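Aminomethyltransferase (Bartonella henselae, PDB 3GIR) is a member of the glycine cleavage T-protein family, a single chain with a folate-binding domain followed by a C-terminal barrel domain. Local coordinates at residues Q206-T211 against F221-P226; L78-H83 against V173-Q178; S307-G312 against V356-K361; A323-F328 against G336-G341. All coordinates share one frame; numbering follows the deposited sequence.

In the fold
From the N terminus, contact 2 opens first: 78-83 pairs with 173-178, closing a loop of 89 residues that includes the whole of a separate five-stranded antiparallel sheet. Contact 1 follows in series, the hairpin of 206-211 and 221-226. Strands 173-178 and 220-225 are neighbours, so contacts 1 and 2 lie in one mixed sheet of the folate-binding domain and touch through backbone bonds such as Ile223 N to Leu175 O. Contact 3 then joins 307-312 to 356-361, and contact 4, a hairpin of 323-328 and 336-341, is nested inside its loop. Both belong to the C-terminal barrel domain, and their centres lie 29 to 38 Å from those of contacts 1 and 2. None of the loops cross.

Contact 1: residues Q206-T211 against F221-P226; sequences QDWFIT and FEIALP
Phe209 O takes two hydrogen bonds, one from Ala224 N at 2.9 Å in the carbonyl plane and one from a water. The same water bonds weakly to Glu222 O, which already accepts Thr211 N. With the return bonds, Phe209 N to Ala224 O and Glu222 N to Thr211 O, these form two hydrogen-bonded pairs of an antiparallel beta hairpin.

Between them Ile210 and Ile223, on the face opposite Phe209 and Ala224, lie side by side, Ile210 CG1 4.0 Å from Ile223 CG2. Trp208 extends this apolar row. Leu225 CB sits 3.9 Å above its ring plane, and CG, placed between the backbone N and the carbonyl carbon (chi1 75°), carries CD1 to 3.8 Å from the centroid of the six-membered Trp208 ring, a CH-pi contact. Leu233 of helix 227-238 touches Trp208, Ile223 and Leu225.

Ala224 offers a lone methyl to the Phe209 ring edge, small enough where Leu86 of strand 85-90 packs on both. Further along, a second water joins Thr211 OG1 (2.7 Å) to Glu222 OE1 (2.8 Å), while Ser213 OG also bonds to Thr211 OG1. The hairpin is thus two-natured: aliphatic and aromatic contacts fasten one face, whereas water and hydroxyls tie the polar end of the other.

Contact 2: residues L78-H83 against V173-Q178; sequences LFDISH and VLLALQ
Ser82 OG accepts the backbone N-H of Leu174 at 3.1 Å, replacing the carbonyl that a continuing strand would supply. Before it the pairing is regular: Phe79 and Ala176 exchange two backbone bonds, each 2.9 Å between N and O, and Ile81 N reaches Leu174 O. Ile81 CG1 stands between its backbone N and carbonyl carbon (chi1 56°), which lays CD1 3.6 Å from Leu174 CD2 and also against the methyl of Ala176. That alanine is small enough to take Phe79 CB on the same face, and its carbonyl oxygen lies in the plane of the Phe79 ring, at the edge, 3.6 Å from CD2.

These are neighbouring antiparallel strands of a six-stranded mixed sheet, 173-178 running also beside 220-225, and 76-80 beside the parallel edge strand 243-245.

The serine is positioned in turn by Asp80. Its OD1 receives Ser82 OG at 2.6 Å on the syn lone pair and Ser82 N at 3.0 Å, the latter closing an Asx turn that bends the chain out of the strand; Asp80 OD2 bonds to His42. At the far end Gln178 CG touches Phe79 CE2, with the amide 76° from the ring plane. That amide is fixed by Thr216, Ser213 O and Phe221 O. Arg251 and Leu254 of helix 248-257 cover Phe79, while Leu78 meets Leu237 and Leu238 of helix 227-238.

Contact 3: residues S307-G312 against V356-K361; sequences SRCRVG and VPVAWK
Arg308 meets the second segment through its base alone, CB lying 4.0 Å from Val356 O. From there its chain runs extended and away from 356-361, and its guanidinium makes a cation-pi contact with Tyr355.

Cys309 is the centre of the contact. Its N-H goes to Val356 O at 2.8 Å, in a bond bent to 141° at the hydrogen, and Val356 N returns a longer one to Cys309 O at 3.2 Å, so that the two residues form an antiparallel hydrogen-bonded pair. With SG anti to the carbonyl carbon (chi1 -60°), the thiol is laid on the turn beyond, 3.7 Å from Val358 CA and 3.8 Å from Lys361 CD. A compact, polarisable sulfur suits this spot, where backbone and methylenes converge. Lysine suits this exposed margin, since its extended chain offers methylenes to the sulfur while the residue as a whole stays exposed.

Arg310 points the other way, and its NE bonds to Ala276 O. Val311 turns back: CG2 meets Val356 CG2 at 3.9 Å, the side chains crossing at about a right angle, and CG1 reaches Lys361 CB.

Segment 356-361 leaves strand 349-356 through the 3-10 turn 358-360, where Trp360 N bonds to Pro357 O. Pro357 and Trp360 rest on Ile335 of strand 334-344, while strand 309-315 continues between 349-356 and 374-381 in the six-stranded antiparallel sheet.

Contact 4: residues A323-F328 against G336-G341; sequences AGAVLF and GVVTSG
Leu327 and Val338 form the tight side of this contact, crossing at about a right angle with Leu327 CD2 3.8 Å from Val338 CG2. Leu327 CG is anti to the carbonyl carbon (chi1 -65°), and the side chain leans over the neighbouring strand so that CD1 also rests on Val337 N. Ala325 CB packs against the same Val338 methyl, and Leu313 of strand 309-315 touches both Leu327 and Val338. Branched aliphatic chains fit this buried face. Gly336, paired with Leu327, presents bare backbone, and Leu327 CB lies over its carbonyl group.

The two segments form a beta hairpin in the antiparallel sheet of the C-terminal barrel domain, where Phe328 also bonds by its backbone to Phe368 of strand 366-371, consistent with closure of the barrel. Val338 N meets Ala325 O at 2.8 Å in an almost straight bond (173° at the hydrogen), and Val338 O accepts Gly324 N, also at 2.8 Å. The Leu327–Gly336 pair is less well aligned: Leu327 N lies 2.9 Å from Gly336 O but 57° out of the carbonyl plane, and Gly336 N reaches Leu327 O at 3.2 Å, again from above the plane.

Toward solvent, side-chain packing gives way to contacts with backbone oxygens and water. Val337 CG2 packs on backbone oxygens, 3.4 Å from Ala325 O. Gly324 adopts a positive phi at which a CB would jam against the preceding carbonyl oxygen. Exposed Ala323 sets CB 3.3 Å from Thr339 O, and a water spans Ala323 N and Gly341 O. Thr339 and Ser340, a classic beta bulge opposite Met353, point away and send both hydroxyls to Asp266 OD1.

Contact 1: residues Q206-T211 against F221-P226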
loop_
_atom_site.group_PDB
_atom_site.type_symbol
_atom_site.label_atom_id
_atom_site.label_comp_id
_atom_site.label_asym_id
_atom_site.label_seq_id
_atom_site.Cartn_x
_atom_site.Cartn_y
_atom_site.Cartn_z
ATOM N N GLN A 206 -24.791 6.671 0.410
ATOM C CA GLN A 206 -24.226 7.954 0.181
ATOM C C GLN A 206 -22.972 8.247 1.064
ATOM O O GLN A 206 -23.025 8.119 2.264
ATOM C CB GLN A 206 -25.306 9.019 0.409
ATOM C CG GLN A 206 -24.872 10.398 0.103
ATOM C CD GLN A 206 -24.810 10.676 -1.414
ATOM O OE1 GLN A 206 -25.593 10.129 -2.201
ATOM N NE2 GLN A 206 -23.811 11.464 -1.822
ATOM N N ASP A 207 -21.891 8.660 0.426
ATOM C CA ASP A 207 -20.627 9.014 1.075
ATOM C C ASP A 207 -19.878 7.806 1.714
ATOM O O ASP A 207 -18.876 8.019 2.378
ATOM C CB ASP A 207 -20.793 10.158 2.081
ATOM C CG ASP A 207 -21.139 11.521 1.396
ATOM O OD1 ASP A 207 -21.023 11.641 0.174
ATOM O OD2 ASP A 207 -21.448 12.488 2.114
ATOM N N TRP A 208 -20.331 6.584 1.473
ATOM C CA TRP A 208 -19.614 5.414 1.954
ATOM C C TRP A 208 -18.948 4.789 0.715
ATOM O O TRP A 208 -19.463 4.878 -0.390
ATOM C CB TRP A 208 -20.553 4.351 2.555
ATOM C CG TRP A 208 -21.037 4.597 3.918
ATOM C CD1 TRP A 208 -21.701 5.661 4.342
ATOM C CD2 TRP A 208 -21.029 3.647 4.994
ATOM N NE1 TRP A 208 -22.034 5.508 5.672
ATOM C CE2 TRP A 208 -21.614 4.287 6.098
ATOM C CE3 TRP A 208 -20.459 2.391 5.164
ATOM C CZ2 TRP A 208 -21.746 3.649 7.332
ATOM C CZ3 TRP A 208 -20.586 1.757 6.391
ATOM C CH2 TRP A 208 -21.224 2.407 7.448
ATOM N N PHE A 209 -17.789 4.150 0.904
ATOM C CA PHE A 209 -17.081 3.466 -0.201
ATOM C C PHE A 209 -16.493 2.202 0.364
ATOM O O PHE A 209 -15.753 2.284 1.344
ATOM C CB PHE A 209 -16.020 4.449 -0.753
ATOM C CG PHE A 209 -15.075 3.900 -1.772
ATOM C CD1 PHE A 209 -15.511 3.269 -2.896
ATOM C CD2 PHE A 209 -13.698 4.052 -1.593
ATOM C CE1 PHE A 209 -14.603 2.772 -3.866
ATOM C CE2 PHE A 209 -12.798 3.611 -2.558
ATOM C CZ PHE A 209 -13.269 2.914 -3.680
ATOM N N ILE A 210 -16.832 1.013 -0.176
ATOM C CA ILE A 210 -16.284 -0.227 0.315
ATOM C C ILE A 210 -15.598 -0.921 -0.830
ATOM O O ILE A 210 -16.180 -1.043 -1.929
ATOM C CB ILE A 210 -17.365 -1.156 0.903
ATOM C CG1 ILE A 210 -17.987 -0.448 2.133
ATOM C CG2 ILE A 210 -16.820 -2.568 1.226
ATOM C CD1 ILE A 210 -19.109 -1.290 2.848
ATOM N N THR A 211 -14.389 -1.403 -0.566
ATOM C CA THR A 211 -13.608 -2.170 -1.537
ATOM C C THR A 211 -13.175 -3.505 -0.924
ATOM O O THR A 211 -13.014 -3.612 0.300
ATOM C CB THR A 211 -12.364 -1.425 -2.073
ATOM O OG1 THR A 211 -11.472 -1.158 -0.957
ATOM C CG2 THR A 211 -12.693 -0.097 -2.839
ATOM N N PHE A 221 -11.327 -6.119 3.409
ATOM C CA PHE A 221 -12.104 -5.025 2.967
ATOM C C PHE A 221 -11.513 -3.733 3.458
ATOM O O PHE A 221 -10.850 -3.732 4.499
ATOM C CB PHE A 221 -13.591 -5.125 3.403
ATOM C CG PHE A 221 -14.262 -6.370 2.900
ATOM C CD1 PHE A 221 -14.983 -6.347 1.714
ATOM C CD2 PHE A 221 -14.094 -7.553 3.585
ATOM C CE1 PHE A 221 -15.582 -7.525 1.280
ATOM C CE2 PHE A 221 -14.643 -8.712 3.084
ATOM C CZ PHE A 221 -15.360 -8.664 1.974
ATOM N N GLU A 222 -11.809 -2.653 2.745
ATOM C CA GLU A 222 -11.573 -1.279 3.253
ATOM C C GLU A 222 -12.914 -0.556 3.205
ATOM O O GLU A 222 -13.653 -0.648 2.179
ATOM C CB GLU A 222 -10.545 -0.557 2.445
ATOM C CG GLU A 222 -9.164 -1.163 2.507
ATOM C CD GLU A 222 -8.104 -0.262 1.824
ATOM O OE1 GLU A 222 -8.424 0.806 1.176
ATOM O OE2 GLU A 222 -6.949 -0.652 1.961
ATOM N N ILE A 223 -13.203 0.176 4.266
ATOM C CA ILE A 223 -14.470 0.913 4.394
ATOM C C ILE A 223 -14.152 2.392 4.670
ATOM O O ILE A 223 -13.503 2.688 5.658
ATOM C CB ILE A 223 -15.343 0.351 5.510
ATOM C CG1 ILE A 223 -15.536 -1.160 5.386
ATOM C CG2 ILE A 223 -16.712 1.126 5.614
ATOM C CD1 ILE A 223 -16.155 -1.869 6.691
ATOM N N ALA A 224 -14.634 3.302 3.812
ATOM C CA ALA A 224 -14.460 4.724 3.934
ATOM C C ALA A 224 -15.831 5.306 4.209
ATOM O O ALA A 224 -16.800 4.941 3.534
ATOM C CB ALA A 224 -13.845 5.360 2.656
ATOM N N LEU A 225 -15.921 6.140 5.212
ATOM C CA LEU A 225 -17.219 6.719 5.583
ATOM C C LEU A 225 -17.029 8.060 6.238
ATOM O O LEU A 225 -15.975 8.425 6.686
ATOM C CB LEU A 225 -18.008 5.760 6.511
ATOM C CG LEU A 225 -17.600 5.613 7.976
ATOM C CD1 LEU A 225 -18.738 4.729 8.681
ATOM C CD2 LEU A 225 -16.213 4.958 8.139
ATOM N N PRO A 226 -18.126 8.852 6.314
ATOM C CA PRO A 226 -18.028 10.114 6.972
ATOM C C PRO A 226 -17.549 9.995 8.408
ATOM O O PRO A 226 -17.834 9.019 9.098
ATOM C CB PRO A 226 -19.492 10.641 6.922
ATOM C CG PRO A 226 -20.057 9.945 5.781
ATOM C CD PRO A 226 -19.477 8.588 5.792
HETATM O O HOH W 1 -12.824 1.889 0.787
HETATM O O HOH W 2 -10.594 1.379 -0.555
#

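Contact 2: residues L78-H83 against V173-Q178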
loop_
_atom_site.group_PDB
_atom_site.type_symbol
_atom_site.label_atom_id
_atom_site.label_comp_id
_atom_site.label_asym_id
_atom_site.label_seq_id
_atom_site.Cartn_x
_atom_site.Cartn_y
_atom_site.Cartn_z
ATOM N N LEU A 78 -8.661 -5.296 12.541
ATOM C CA LEU A 78 -9.228 -3.986 12.232
ATOM C C LEU A 78 -8.094 -2.955 12.339
ATOM O O LEU A 78 -7.399 -2.835 13.354
ATOM C CB LEU A 78 -10.350 -3.613 13.232
ATOM C CG LEU A 78 -11.134 -2.337 12.875
ATOM C CD1 LEU A 78 -11.920 -2.459 11.523
ATOM C CD2 LEU A 78 -12.098 -1.996 14.105
ATOM N N PHE A 79 -7.908 -2.201 11.271
ATOM C CA PHE A 79 -6.850 -1.216 11.144
ATOM C C PHE A 79 -7.471 0.150 10.888
ATOM O O PHE A 79 -8.251 0.316 9.957
ATOM C CB PHE A 79 -5.917 -1.519 9.954
ATOM C CG PHE A 79 -5.288 -2.886 9.935
ATOM C CD1 PHE A 79 -3.921 -3.038 10.116
ATOM C CD2 PHE A 79 -6.063 -4.013 9.673
ATOM C CE1 PHE A 79 -3.337 -4.306 10.067
ATOM C CE2 PHE A 79 -5.464 -5.257 9.678
ATOM C CZ PHE A 79 -4.115 -5.389 9.888
ATOM N N ASP A 80 -7.096 1.135 11.712
ATOM C CA ASP A 80 -7.488 2.485 11.444
ATOM C C ASP A 80 -6.456 3.109 10.513
ATOM O O ASP A 80 -5.309 3.404 10.901
ATOM C CB ASP A 80 -7.603 3.316 12.743
ATOM C CG ASP A 80 -8.181 4.679 12.488
ATOM O OD1 ASP A 80 -8.308 5.092 11.295
ATOM O OD2 ASP A 80 -8.467 5.399 13.493
ATOM N N ILE A 81 -6.855 3.322 9.254
ATOM C CA ILE A 81 -6.019 3.853 8.212
ATOM C C ILE A 81 -6.574 5.204 7.714
ATOM O O ILE A 81 -6.433 5.584 6.562
ATOM C CB ILE A 81 -5.736 2.807 7.079
ATOM C CG1 ILE A 81 -7.014 2.296 6.509
ATOM C CG2 ILE A 81 -4.878 1.653 7.670
ATOM C CD1 ILE A 81 -6.731 1.444 5.232
ATOM N N SER A 82 -7.105 5.986 8.664
ATOM C CA SER A 82 -7.732 7.265 8.387
ATOM C C SER A 82 -6.720 8.333 8.034
ATOM O O SER A 82 -7.112 9.452 7.726
ATOM C CB SER A 82 -8.582 7.747 9.574
ATOM O OG SER A 82 -9.643 6.838 9.826
ATOM N N HIS A 83 -5.424 8.024 8.119
ATOM C CA HIS A 83 -4.340 8.880 7.679
ATOM C C HIS A 83 -4.208 8.873 6.168
ATOM O O HIS A 83 -3.660 9.819 5.583
ATOM C CB HIS A 83 -3.033 8.497 8.402
ATOM C CG HIS A 83 -2.537 7.134 8.103
ATOM N ND1 HIS A 83 -3.374 6.044 7.977
ATOM C CD2 HIS A 83 -1.288 6.657 7.832
ATOM C CE1 HIS A 83 -2.671 4.957 7.698
ATOM N NE2 HIS A 83 -1.394 5.303 7.582
ATOM N N VAL A 173 -13.123 8.792 7.513
ATOM C CA VAL A 173 -12.427 7.708 8.229
ATOM C C VAL A 173 -12.297 6.584 7.259
ATOM O O VAL A 173 -13.187 6.335 6.463
ATOM C CB VAL A 173 -13.174 7.309 9.520
ATOM C CG1 VAL A 173 -12.843 5.873 9.989
ATOM C CG2 VAL A 173 -12.868 8.330 10.585
ATOM N N LEU A 174 -11.177 5.875 7.327
ATOM C CA LEU A 174 -10.914 4.719 6.521
ATOM C C LEU A 174 -10.466 3.607 7.463
ATOM O O LEU A 174 -9.501 3.774 8.249
ATOM C CB LEU A 174 -9.801 4.965 5.475
ATOM C CG LEU A 174 -9.594 3.834 4.419
ATOM C CD1 LEU A 174 -10.766 3.595 3.504
ATOM C CD2 LEU A 174 -8.334 4.248 3.622
ATOM N N LEU A 175 -11.157 2.473 7.411
ATOM C CA LEU A 175 -10.880 1.285 8.236
ATOM C C LEU A 175 -10.571 0.148 7.300
ATOM O O LEU A 175 -11.253 -0.013 6.330
ATOM C CB LEU A 175 -12.059 0.890 9.123
ATOM C CG LEU A 175 -12.583 1.976 10.044
ATOM C CD1 LEU A 175 -13.895 1.545 10.730
ATOM C CD2 LEU A 175 -11.547 2.252 11.071
ATOM N N ALA A 176 -9.584 -0.674 7.600
ATOM C CA ALA A 176 -9.381 -1.927 6.909
ATOM C C ALA A 176 -9.769 -3.066 7.839
ATOM O O ALA A 176 -9.447 -3.070 8.983
ATOM C CB ALA A 176 -7.886 -2.063 6.533
ATOM N N LEU A 177 -10.472 -4.059 7.273
ATOM C CA LEU A 177 -10.925 -5.257 8.034
ATOM C C LEU A 177 -10.366 -6.407 7.223
ATOM O O LEU A 177 -10.813 -6.685 6.112
ATOM C CB LEU A 177 -12.430 -5.365 8.096
ATOM C CG LEU A 177 -12.955 -6.580 8.841
ATOM C CD1 LEU A 177 -12.700 -6.436 10.360
ATOM C CD2 LEU A 177 -14.474 -6.662 8.569
ATOM N N GLN A 178 -9.387 -7.129 7.764
ATOM C CA GLN A 178 -8.530 -8.047 6.995
ATOM C C GLN A 178 -8.374 -9.380 7.696
ATOM O O GLN A 178 -8.261 -9.455 8.898
ATOM C CB GLN A 178 -7.132 -7.473 6.809
ATOM C CG GLN A 178 -7.118 -6.123 6.175
ATOM C CD GLN A 178 -7.297 -6.192 4.656
ATOM O OE1 GLN A 178 -6.499 -6.860 3.944
ATOM N NE2 GLN A 178 -8.250 -5.379 4.136
#

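Contact 3: residues S307-G312 against V356-K361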
loop_
_atom_site.group_PDB
_atom_site.type_symbol
_atom_site.label_atom_id
_atom_site.label_comp_id
_atom_site.label_asym_id
_atom_site.label_seq_id
_atom_site.Cartn_x
_atom_site.Cartn_y
_atom_site.Cartn_z
ATOM N N SER A 307 18.111 0.595 -13.298
ATOM C CA SER A 307 19.387 1.145 -12.756
ATOM C C SER A 307 19.760 0.494 -11.407
ATOM O O SER A 307 20.915 0.568 -10.990
ATOM C CB SER A 307 19.385 2.708 -12.681
ATOM O OG SER A 307 18.537 3.273 -11.673
ATOM N N ARG A 308 18.765 -0.128 -10.768
ATOM C CA ARG A 308 18.907 -0.936 -9.556
ATOM C C ARG A 308 17.586 -1.699 -9.494
ATOM O O ARG A 308 16.639 -1.326 -10.194
ATOM C CB ARG A 308 19.016 -0.072 -8.343
ATOM C CG ARG A 308 18.149 1.122 -8.340
ATOM C CD ARG A 308 18.371 1.797 -7.002
ATOM N NE ARG A 308 17.571 2.980 -6.773
ATOM C CZ ARG A 308 17.346 3.515 -5.559
ATOM N NH1 ARG A 308 17.838 2.943 -4.441
ATOM N NH2 ARG A 308 16.605 4.636 -5.446
ATOM N N CYS A 309 17.502 -2.747 -8.676
ATOM C CA CYS A 309 16.353 -3.689 -8.746
ATOM C C CYS A 309 15.784 -3.926 -7.361
ATOM O O CYS A 309 16.532 -4.327 -6.473
ATOM C CB CYS A 309 16.729 -5.043 -9.254
ATOM S SG CYS A 309 17.432 -4.877 -10.937
ATOM N N ARG A 310 14.459 -3.766 -7.194
ATOM C CA ARG A 310 13.820 -4.112 -5.923
ATOM C C ARG A 310 13.664 -5.617 -5.778
ATOM O O ARG A 310 13.110 -6.318 -6.675
ATOM C CB ARG A 310 12.432 -3.489 -5.833
ATOM C CG ARG A 310 11.780 -3.783 -4.452
ATOM C CD ARG A 310 10.412 -3.085 -4.375
ATOM N NE ARG A 310 9.524 -3.619 -5.425
ATOM C CZ ARG A 310 8.777 -4.715 -5.357
ATOM N NH1 ARG A 310 8.629 -5.433 -4.244
ATOM N NH2 ARG A 310 8.078 -5.068 -6.426
ATOM N N VAL A 311 14.231 -6.139 -4.687
ATOM C CA VAL A 311 14.225 -7.512 -4.398
ATOM C C VAL A 311 13.814 -7.841 -2.965
ATOM O O VAL A 311 14.037 -7.051 -2.022
ATOM C CB VAL A 311 15.626 -8.209 -4.733
ATOM C CG1 VAL A 311 15.991 -8.071 -6.225
ATOM C CG2 VAL A 311 16.723 -7.691 -3.820
ATOM N N GLY A 312 13.267 -9.053 -2.810
ATOM C CA GLY A 312 13.146 -9.624 -1.499
ATOM C C GLY A 312 14.484 -10.024 -0.966
ATOM O O GLY A 312 15.357 -10.449 -1.755
ATOM N N VAL A 356 19.329 -3.913 -5.081
ATOM C CA VAL A 356 20.656 -4.425 -5.478
ATOM C C VAL A 356 20.796 -4.112 -6.981
ATOM O O VAL A 356 19.824 -3.962 -7.714
ATOM C CB VAL A 356 20.824 -5.907 -5.148
ATOM C CG1 VAL A 356 20.746 -6.185 -3.619
ATOM C CG2 VAL A 356 19.840 -6.800 -5.984
ATOM N N PRO A 357 22.047 -4.106 -7.496
ATOM C CA PRO A 357 22.185 -3.929 -8.914
ATOM C C PRO A 357 21.700 -5.152 -9.650
ATOM O O PRO A 357 21.592 -6.265 -9.086
ATOM C CB PRO A 357 23.713 -3.739 -9.077
ATOM C CG PRO A 357 24.235 -3.457 -7.718
ATOM C CD PRO A 357 23.335 -4.267 -6.837
ATOM N N VAL A 358 21.410 -4.964 -10.937
ATOM C CA VAL A 358 20.842 -6.059 -11.714
ATOM C C VAL A 358 21.655 -7.354 -11.680
ATOM O O VAL A 358 21.099 -8.454 -11.629
ATOM C CB VAL A 358 20.502 -5.563 -13.161
ATOM C CG1 VAL A 358 21.716 -5.215 -13.962
ATOM C CG2 VAL A 358 19.610 -6.589 -13.912
ATOM N N ALA A 359 22.971 -7.219 -11.659
ATOM C CA ALA A 359 23.844 -8.405 -11.562
ATOM C C ALA A 359 23.691 -9.311 -10.365
ATOM O O ALA A 359 24.069 -10.455 -10.405
ATOM C CB ALA A 359 25.357 -8.022 -11.749
ATOM N N TRP A 360 23.086 -8.785 -9.292
ATOM C CA TRP A 360 22.871 -9.511 -8.067
ATOM C C TRP A 360 21.437 -9.925 -7.860
ATOM O O TRP A 360 21.102 -10.440 -6.781
ATOM C CB TRP A 360 23.269 -8.634 -6.881
ATOM C CG TRP A 360 24.826 -8.600 -6.589
ATOM C CD1 TRP A 360 25.488 -9.365 -5.690
ATOM C CD2 TRP A 360 25.771 -7.790 -7.224
ATOM N NE1 TRP A 360 26.832 -9.109 -5.768
ATOM C CE2 TRP A 360 27.030 -8.112 -6.683
ATOM C CE3 TRP A 360 25.702 -6.839 -8.229
ATOM C CZ2 TRP A 360 28.213 -7.500 -7.112
ATOM C CZ3 TRP A 360 26.881 -6.202 -8.647
ATOM C CH2 TRP A 360 28.119 -6.532 -8.052
ATOM N N LYS A 361 20.577 -9.690 -8.849
ATOM C CA LYS A 361 19.122 -9.903 -8.577
ATOM C C LYS A 361 18.674 -11.344 -8.670
ATOM O O LYS A 361 17.535 -11.668 -8.293
ATOM C CB LYS A 361 18.275 -8.968 -9.419
ATOM C CG LYS A 361 17.982 -9.459 -10.789
ATOM C CD LYS A 361 16.833 -8.634 -11.373
ATOM C CE LYS A 361 16.674 -8.862 -12.833
ATOM N NZ LYS A 361 15.606 -7.942 -13.320
#

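Contact 4: residues A323-F328 against G336-G341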
loop_
_atom_site.group_PDB
_atom_site.type_symbol
_atom_site.label_atom_id
_atom_site.label_comp_id
_atom_site.label_asym_id
_atom_site.label_seq_id
_atom_site.Cartn_x
_atom_site.Cartn_y
_atom_site.Cartn_z
ATOM N N ALA A 323 15.405 -1.345 7.820
ATOM C CA ALA A 323 15.509 -0.321 6.813
ATOM C C ALA A 323 16.740 0.547 7.045
ATOM O O ALA A 323 17.009 0.983 8.195
ATOM C CB ALA A 323 14.225 0.506 6.888
ATOM N N GLY A 324 17.456 0.837 5.974
ATOM C CA GLY A 324 18.665 1.646 5.974
ATOM C C GLY A 324 19.979 0.878 6.056
ATOM O O GLY A 324 21.049 1.434 5.765
ATOM N N ALA A 325 19.909 -0.407 6.402
ATOM C CA ALA A 325 21.106 -1.248 6.367
ATOM C C ALA A 325 21.783 -1.239 4.978
ATOM O O ALA A 325 21.126 -1.534 3.962
ATOM C CB ALA A 325 20.733 -2.651 6.755
ATOM N N VAL A 326 23.086 -0.973 4.940
ATOM C CA VAL A 326 23.780 -0.869 3.691
ATOM C C VAL A 326 24.141 -2.288 3.191
ATOM O O VAL A 326 24.545 -3.122 3.976
ATOM C CB VAL A 326 25.078 -0.007 3.832
ATOM C CG1 VAL A 326 25.790 0.004 2.528
ATOM C CG2 VAL A 326 24.687 1.403 4.324
ATOM N N LEU A 327 23.992 -2.540 1.890
ATOM C CA LEU A 327 24.327 -3.856 1.296
ATOM C C LEU A 327 25.607 -3.774 0.492
ATOM O O LEU A 327 25.832 -2.820 -0.238
ATOM C CB LEU A 327 23.226 -4.311 0.376
ATOM C CG LEU A 327 21.891 -4.587 1.026
ATOM C CD1 LEU A 327 20.766 -4.932 -0.001
ATOM C CD2 LEU A 327 21.964 -5.638 2.153
ATOM N N PHE A 328 26.425 -4.773 0.725
ATOM C CA PHE A 328 27.734 -4.924 0.090
ATOM C C PHE A 328 27.848 -6.221 -0.721
ATOM O O PHE A 328 27.149 -7.212 -0.433
ATOM C CB PHE A 328 28.823 -4.983 1.194
ATOM C CG PHE A 328 28.857 -3.761 2.064
ATOM C CD1 PHE A 328 29.599 -2.646 1.704
ATOM C CD2 PHE A 328 28.109 -3.722 3.204
ATOM C CE1 PHE A 328 29.599 -1.474 2.518
ATOM C CE2 PHE A 328 28.091 -2.570 4.005
ATOM C CZ PHE A 328 28.854 -1.450 3.663
ATOM N N GLY A 336 24.038 -1.571 -2.531
ATOM C CA GLY A 336 22.613 -1.293 -2.385
ATOM C C GLY A 336 22.228 -1.036 -0.961
ATOM O O GLY A 336 23.068 -0.656 -0.167
ATOM N N VAL A 337 20.964 -1.234 -0.632
ATOM C CA VAL A 337 20.423 -0.835 0.670
ATOM C C VAL A 337 19.154 -1.622 0.962
ATOM O O VAL A 337 18.406 -1.965 0.018
ATOM C CB VAL A 337 20.134 0.684 0.712
ATOM C CG1 VAL A 337 19.013 1.070 -0.175
ATOM C CG2 VAL A 337 20.013 1.148 2.200
ATOM N N VAL A 338 18.920 -1.955 2.230
ATOM C CA VAL A 338 17.682 -2.478 2.687
ATOM C C VAL A 338 16.695 -1.350 2.841
ATOM O O VAL A 338 16.991 -0.353 3.518
ATOM C CB VAL A 338 17.850 -3.192 4.036
ATOM C CG1 VAL A 338 16.529 -3.655 4.680
ATOM C CG2 VAL A 338 18.843 -4.386 3.889
ATOM N N THR A 339 15.554 -1.480 2.205
ATOM C CA THR A 339 14.494 -0.456 2.286
ATOM C C THR A 339 13.438 -0.757 3.332
ATOM O O THR A 339 12.811 0.185 3.871
ATOM C CB THR A 339 13.884 -0.169 0.962
ATOM O OG1 THR A 339 13.404 -1.385 0.360
ATOM C CG2 THR A 339 14.880 0.502 0.016
ATOM N N SER A 340 13.184 -2.048 3.616
ATOM C CA SER A 340 12.209 -2.462 4.631
ATOM C C SER A 340 12.704 -3.741 5.275
ATOM O O SER A 340 13.333 -4.577 4.626
ATOM C CB SER A 340 10.820 -2.736 4.062
ATOM O OG SER A 340 10.236 -1.598 3.507
ATOM N N GLY A 341 12.449 -3.887 6.557
ATOM C CA GLY A 341 12.852 -5.103 7.240
ATOM C C GLY A 341 12.206 -5.263 8.574
ATOM O O GLY A 341 12.011 -4.250 9.282
HETATM O O HOH W 3 12.902 -1.462 9.405
#